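Local structure of thermophilic dibenzothiophene desulfurization enzyme C (5XDC) at residues B[336-341]-B[406-411]; B[344-349]-B[393-398]. The protein probably catalyses the FMNH2- and O2-dependent oxidation of dibenzothiophene to its 5-oxide and then to its 5,5-dioxide, a step of dibenzothiophene degradation. All blocks are in the same frame, centred on the assembly; numbering follows the deposited sequence.

Interaction 1: B[336-341]-B[406-411]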
loop_
_atom_site.group_PDB
_atom_site.type_symbol
_atom_site.label_atom_id
_atom_site.label_comp_id
_atom_site.label_asym_id
_atom_site.label_seq_id
_atom_site.Cartn_x
_atom_site.Cartn_y
_atom_site.Cartn_z
ATOM N N GLN B 336 15.042 4.022 24.231
ATOM C CA GLN B 336 15.051 4.869 23.041
ATOM C C GLN B 336 15.804 4.200 21.905
ATOM O O GLN B 336 15.371 4.243 20.749
ATOM C CB GLN B 336 15.682 6.223 23.342
ATOM C CG GLN B 336 14.839 7.090 24.246
ATOM C CD GLN B 336 15.534 8.387 24.600
ATOM O OE1 GLN B 336 16.574 8.722 24.025
ATOM N NE2 GLN B 336 14.967 9.125 25.549
ATOM N N LEU B 337 16.939 3.567 22.209
ATOM C CA LEU B 337 17.674 2.889 21.156
ATOM C C LEU B 337 16.848 1.754 20.570
ATOM O O LEU B 337 16.779 1.599 19.346
ATOM C CB LEU B 337 19.002 2.365 21.688
ATOM C CG LEU B 337 19.774 1.557 20.648
ATOM C CD1 LEU B 337 20.177 2.343 19.416
ATOM C CD2 LEU B 337 21.002 0.902 21.285
ATOM N N MET B 338 16.206 0.957 21.425
ATOM C CA MET B 338 15.411 -0.161 20.928
ATOM C C MET B 338 14.261 0.328 20.051
ATOM O O MET B 338 13.936 -0.294 19.038
ATOM C CB MET B 338 14.883 -0.994 22.090
ATOM C CG MET B 338 14.153 -2.265 21.651
ATOM S SD MET B 338 15.225 -3.489 20.867
ATOM C CE MET B 338 14.493 -3.580 19.219
ATOM N N VAL B 339 13.632 1.443 20.424
ATOM C CA VAL B 339 12.575 1.999 19.579
ATOM C C VAL B 339 13.140 2.409 18.222
ATOM O O VAL B 339 12.525 2.159 17.179
ATOM C CB VAL B 339 11.885 3.173 20.303
ATOM C CG1 VAL B 339 10.941 3.922 19.368
ATOM C CG2 VAL B 339 11.122 2.662 21.495
ATOM N N GLN B 340 14.304 3.064 18.208
ATOM C CA GLN B 340 14.899 3.481 16.942
ATOM C C GLN B 340 15.272 2.277 16.081
ATOM O O GLN B 340 15.110 2.313 14.857
ATOM C CB GLN B 340 16.131 4.353 17.183
ATOM C CG GLN B 340 15.847 5.770 17.706
ATOM C CD GLN B 340 15.090 6.672 16.718
ATOM O OE1 GLN B 340 15.471 6.819 15.545
ATOM N NE2 GLN B 340 14.019 7.294 17.202
ATOM N N VAL B 341 15.794 1.213 16.703
ATOM C CA VAL B 341 16.138 -0.006 15.973
ATOM C C VAL B 341 14.878 -0.670 15.431
ATOM O O VAL B 341 14.832 -1.092 14.272
ATOM C CB VAL B 341 16.927 -0.969 16.879
ATOM C CG1 VAL B 341 17.043 -2.359 16.244
ATOM C CG2 VAL B 341 18.318 -0.403 17.168
ATOM N N ARG B 406 5.753 4.196 26.798
ATOM C CA ARG B 406 6.235 2.952 27.388
ATOM C C ARG B 406 7.350 2.375 26.523
ATOM O O ARG B 406 7.151 2.116 25.331
ATOM C CB ARG B 406 5.111 1.932 27.534
ATOM C CG ARG B 406 3.992 2.385 28.437
ATOM C CD ARG B 406 3.228 1.195 28.982
ATOM N NE ARG B 406 1.870 1.558 29.387
ATOM C CZ ARG B 406 0.763 1.272 28.703
ATOM N NH1 ARG B 406 0.816 0.599 27.558
ATOM N NH2 ARG B 406 -0.414 1.661 29.176
ATOM N N PHE B 407 8.514 2.179 27.112
ATOM C CA PHE B 407 9.573 1.528 26.358
ATOM C C PHE B 407 9.308 0.026 26.256
ATOM O O PHE B 407 8.595 -0.546 27.077
ATOM C CB PHE B 407 10.924 1.774 27.018
ATOM C CG PHE B 407 11.392 3.195 26.911
ATOM C CD1 PHE B 407 11.700 3.749 25.680
ATOM C CD2 PHE B 407 11.510 3.984 28.042
ATOM C CE1 PHE B 407 12.124 5.049 25.571
ATOM C CE2 PHE B 407 11.934 5.295 27.942
ATOM C CZ PHE B 407 12.245 5.829 26.711
ATOM N N PRO B 408 9.825 -0.637 25.223
ATOM C CA PRO B 408 9.597 -2.083 25.123
ATOM C C PRO B 408 10.173 -2.805 26.333
ATOM O O PRO B 408 11.183 -2.399 26.902
ATOM C CB PRO B 408 10.316 -2.483 23.825
ATOM C CG PRO B 408 11.063 -1.295 23.358
ATOM C CD PRO B 408 10.512 -0.083 24.049
ATOM N N THR B 409 9.516 -3.880 26.725
ATOM C CA THR B 409 10.044 -4.719 27.802
ATOM C C THR B 409 11.250 -5.491 27.285
ATOM O O THR B 409 11.100 -6.307 26.364
ATOM C CB THR B 409 8.969 -5.673 28.302
ATOM O OG1 THR B 409 7.860 -4.917 28.800
ATOM C CG2 THR B 409 9.510 -6.574 29.426
ATOM N N PRO B 410 12.448 -5.285 27.830
ATOM C CA PRO B 410 13.616 -5.991 27.293
ATOM C C PRO B 410 13.452 -7.500 27.370
ATOM O O PRO B 410 12.951 -8.051 28.354
ATOM C CB PRO B 410 14.765 -5.500 28.181
ATOM C CG PRO B 410 14.329 -4.145 28.599
ATOM C CD PRO B 410 12.845 -4.291 28.843
ATOM N N SER B 411 13.911 -8.166 26.320
ATOM C CA SER B 411 13.785 -9.606 26.183
ATOM C C SER B 411 14.756 -10.040 25.094
ATOM O O SER B 411 15.560 -9.242 24.601
ATOM C CB SER B 411 12.339 -9.991 25.847
ATOM O OG SER B 411 12.112 -9.771 24.458
#

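Interaction 2: B[344-349]-B[393-398]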
loop_
_atom_site.group_PDB
_atom_site.type_symbol
_atom_site.label_atom_id
_atom_site.label_comp_id
_atom_site.label_asym_id
_atom_site.label_seq_id
_atom_site.Cartn_x
_atom_site.Cartn_y
_atom_site.Cartn_z
ATOM N N ALA B 344 13.683 1.155 12.366
ATOM C CA ALA B 344 14.478 0.821 11.198
ATOM C C ALA B 344 14.159 -0.582 10.693
ATOM O O ALA B 344 14.058 -0.806 9.477
ATOM C CB ALA B 344 15.964 0.951 11.526
ATOM N N LYS B 345 13.985 -1.543 11.611
ATOM C CA LYS B 345 13.678 -2.906 11.193
ATOM C C LYS B 345 12.327 -2.987 10.495
ATOM O O LYS B 345 12.176 -3.726 9.515
ATOM C CB LYS B 345 13.689 -3.841 12.391
ATOM C CG LYS B 345 13.711 -5.308 12.003
ATOM C CD LYS B 345 13.421 -6.170 13.191
ATOM C CE LYS B 345 13.483 -7.617 12.825
ATOM N NZ LYS B 345 13.001 -8.443 13.924
ATOM N N ILE B 346 11.327 -2.270 11.015
ATOM C CA ILE B 346 9.989 -2.270 10.415
ATOM C C ILE B 346 10.055 -1.792 8.968
ATOM O O ILE B 346 9.540 -2.446 8.044
ATOM C CB ILE B 346 9.035 -1.403 11.254
ATOM C CG1 ILE B 346 8.751 -2.055 12.605
ATOM C CG2 ILE B 346 7.722 -1.141 10.493
ATOM C CD1 ILE B 346 8.218 -1.090 13.637
ATOM N N VAL B 347 10.701 -0.645 8.749
ATOM C CA VAL B 347 10.800 -0.090 7.405
ATOM C C VAL B 347 11.585 -1.020 6.491
ATOM O O VAL B 347 11.198 -1.256 5.336
ATOM C CB VAL B 347 11.420 1.316 7.480
ATOM C CG1 VAL B 347 11.726 1.841 6.093
ATOM C CG2 VAL B 347 10.489 2.250 8.226
ATOM N N ALA B 348 12.706 -1.564 6.983
ATOM C CA ALA B 348 13.522 -2.463 6.169
ATOM C C ALA B 348 12.781 -3.745 5.820
ATOM O O ALA B 348 12.926 -4.257 4.701
ATOM C CB ALA B 348 14.814 -2.799 6.893
ATOM N N THR B 349 11.967 -4.258 6.750
ATOM C CA THR B 349 11.193 -5.474 6.513
ATOM C C THR B 349 10.174 -5.248 5.406
ATOM O O THR B 349 10.125 -6.002 4.430
ATOM C CB THR B 349 10.489 -5.916 7.799
ATOM O OG1 THR B 349 11.458 -6.309 8.788
ATOM C CG2 THR B 349 9.543 -7.100 7.538
ATOM N N TYR B 393 4.675 -7.121 16.159
ATOM C CA TYR B 393 4.946 -6.710 17.535
ATOM C C TYR B 393 6.047 -5.660 17.633
ATOM O O TYR B 393 6.042 -4.870 18.590
ATOM C CB TYR B 393 5.225 -7.940 18.413
ATOM C CG TYR B 393 3.898 -8.570 18.742
ATOM C CD1 TYR B 393 3.100 -8.048 19.757
ATOM C CD2 TYR B 393 3.388 -9.592 17.971
ATOM C CE1 TYR B 393 1.846 -8.558 20.020
ATOM C CE2 TYR B 393 2.139 -10.120 18.225
ATOM C CZ TYR B 393 1.369 -9.598 19.255
ATOM O OH TYR B 393 0.115 -10.107 19.519
ATOM N N LYS B 394 6.947 -5.575 16.655
ATOM C CA LYS B 394 7.830 -4.414 16.585
ATOM C C LYS B 394 7.016 -3.152 16.346
ATOM O O LYS B 394 7.272 -2.109 16.963
ATOM C CB LYS B 394 8.880 -4.600 15.491
ATOM C CG LYS B 394 9.935 -5.645 15.829
ATOM C CD LYS B 394 10.941 -5.129 16.880
ATOM C CE LYS B 394 11.563 -6.287 17.662
ATOM N NZ LYS B 394 10.576 -6.887 18.596
ATOM N N ILE B 395 5.993 -3.245 15.491
ATOM C CA ILE B 395 5.104 -2.111 15.244
ATOM C C ILE B 395 4.361 -1.733 16.523
ATOM O O ILE B 395 4.291 -0.551 16.892
ATOM C CB ILE B 395 4.145 -2.435 14.075
ATOM C CG1 ILE B 395 4.928 -2.445 12.758
ATOM C CG2 ILE B 395 2.986 -1.456 14.032
ATOM C CD1 ILE B 395 4.211 -3.152 11.606
ATOM N N ARG B 396 3.802 -2.730 17.228
ATOM C CA ARG B 396 3.123 -2.454 18.493
ATOM C C ARG B 396 4.063 -1.796 19.497
ATOM O O ARG B 396 3.662 -0.878 20.219
ATOM C CB ARG B 396 2.538 -3.736 19.096
ATOM C CG ARG B 396 1.638 -3.478 20.324
ATOM C CD ARG B 396 1.166 -4.765 20.995
ATOM N NE ARG B 396 0.134 -4.499 22.002
ATOM C CZ ARG B 396 0.375 -4.024 23.223
ATOM N NH1 ARG B 396 1.614 -3.760 23.618
ATOM N NH2 ARG B 396 -0.630 -3.811 24.059
ATOM N N GLU B 397 5.310 -2.254 19.556
ATOM C CA GLU B 397 6.273 -1.692 20.496
ATOM C C GLU B 397 6.564 -0.226 20.186
ATOM O O GLU B 397 6.611 0.613 21.094
ATOM C CB GLU B 397 7.542 -2.546 20.491
ATOM C CG GLU B 397 7.321 -3.905 21.168
ATOM C CD GLU B 397 8.253 -5.027 20.684
ATOM O OE1 GLU B 397 9.189 -4.789 19.885
ATOM O OE2 GLU B 397 8.018 -6.170 21.123
ATOM N N VAL B 398 6.748 0.112 18.915
ATOM C CA VAL B 398 6.958 1.516 18.580
ATOM C C VAL B 398 5.703 2.330 18.886
ATOM O O VAL B 398 5.788 3.462 19.369
ATOM C CB VAL B 398 7.393 1.654 17.114
ATOM C CG1 VAL B 398 7.513 3.113 16.717
ATOM C CG2 VAL B 398 8.736 0.938 16.890
#

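Interaction 1: B[336-341]-B[406-411]
F407 and P408, in the loop that follows helix 391-404, pack against Q336, M338 and V339 on helix 331-363, a loop-on-helix contact made by van der Waals touching alone. The matched residues support this: the CA atoms of Q336 and F407 lie 7.2 Å apart, those of M338 and P408 7.4 Å, and 208 Å² is buried in all. The F407 ring meets Q336 at two points, its CE1 lying 3.4 Å from the backbone N and 3.6 Å from CG. Both are met by one ring atom because CG sits beside the backbone N (chi1 -69°). Beyond CG the Q336 chain runs on extended, and its amide is inclined 43° to the ring. V339 has its CG2 branch at the ring's edge, 4.4 Å from F407 CD1, and the same methyl touches P408 CD at 3.8 Å. At the neighbouring ring atom M338 takes over, its CG 3.7 Å from P408 CG; past that atom the thioether turns away. F407 also meets the ring of W401 with planes about 25° apart, and touches E332. Segment 336-341 falls in the acyl-CoA dehydrogenase-type C-terminal domain, whose helices are here covered by the chain's C-terminal loop. L337 faces helices 293-324 and 247-276 and M338 touches P249, so that helix 331-363 lies between these helices and that loop.

Interaction 2: B[344-349]-B[393-398]
Over one face of the K394-I395 peptide lies the CD1 methyl of I346, 3.6 Å from both K394 O and I395 N. Two other flat groups are met differently: the E397 carboxylate is approached at its syn lone pair by K394 NZ, 2.8 Å from OE1, while the K345 carbonyl oxygen accepts T349 N and T349 OG1 from opposite faces of its plane. I346 is the central side chain. With CG1 beside its own backbone N and the chain then extended (chi2 161°), CD1 reaches across to the partner helix, coming within 3.7 Å of I395 CG1 and 3.9 Å of V398 CG2. Cutting this side chain back to an alanine removes CG1, CG2 and CD1, and is likely to open a gap over the K394-I395 peptide and cost I395 CG1 and V398 CG2 one of their apolar contacts. The two segments belong to helices 331-363 and 391-404, whose local axes pass 9.8 Å apart and run roughly antiparallel at 140°; 344-349 falls in the acyl-CoA dehydrogenase C-terminal domain, an all-helical bundle in this family. Beside I346, the aliphatic parts of K345 and K394 come together, CD of K345 lying 4.4 Å from CG of K394. Their ammonium groups stay separate, NZ to NZ 5.5 Å, and the like charges are probably offset: K345 NZ forms a salt bridge with D389 and a hydrogen bond to Q252, and K394 NZ, besides E397, hydrogen-bonds Y413 O. Y413 binds FMN in another structure of this enzyme, so K394 may act from the second shell, holding the backbone of a residue of the FMN site.

Interactions 1 and 2 have centres 11 Å apart, on the same side of the chain's centre, and share helix 331-363: 336-341 comes first along it and 344-349 follows. The chain then runs through helices 365-369 and 376-385 to helix 391-404, which supplies 393-398, and on into the loop 406-411, so interaction 2 is nested within the loop closed by interaction 1. The two patches join directly, with V339 O 4.0 Å from V398 CG2 and P408 CB 4.2 Å from E397 CG. Helix 391-404 and its trailing loop thus lie on one continuous surface of helix 331-363, beside Y413, next to the C-terminus, and against the second subunit.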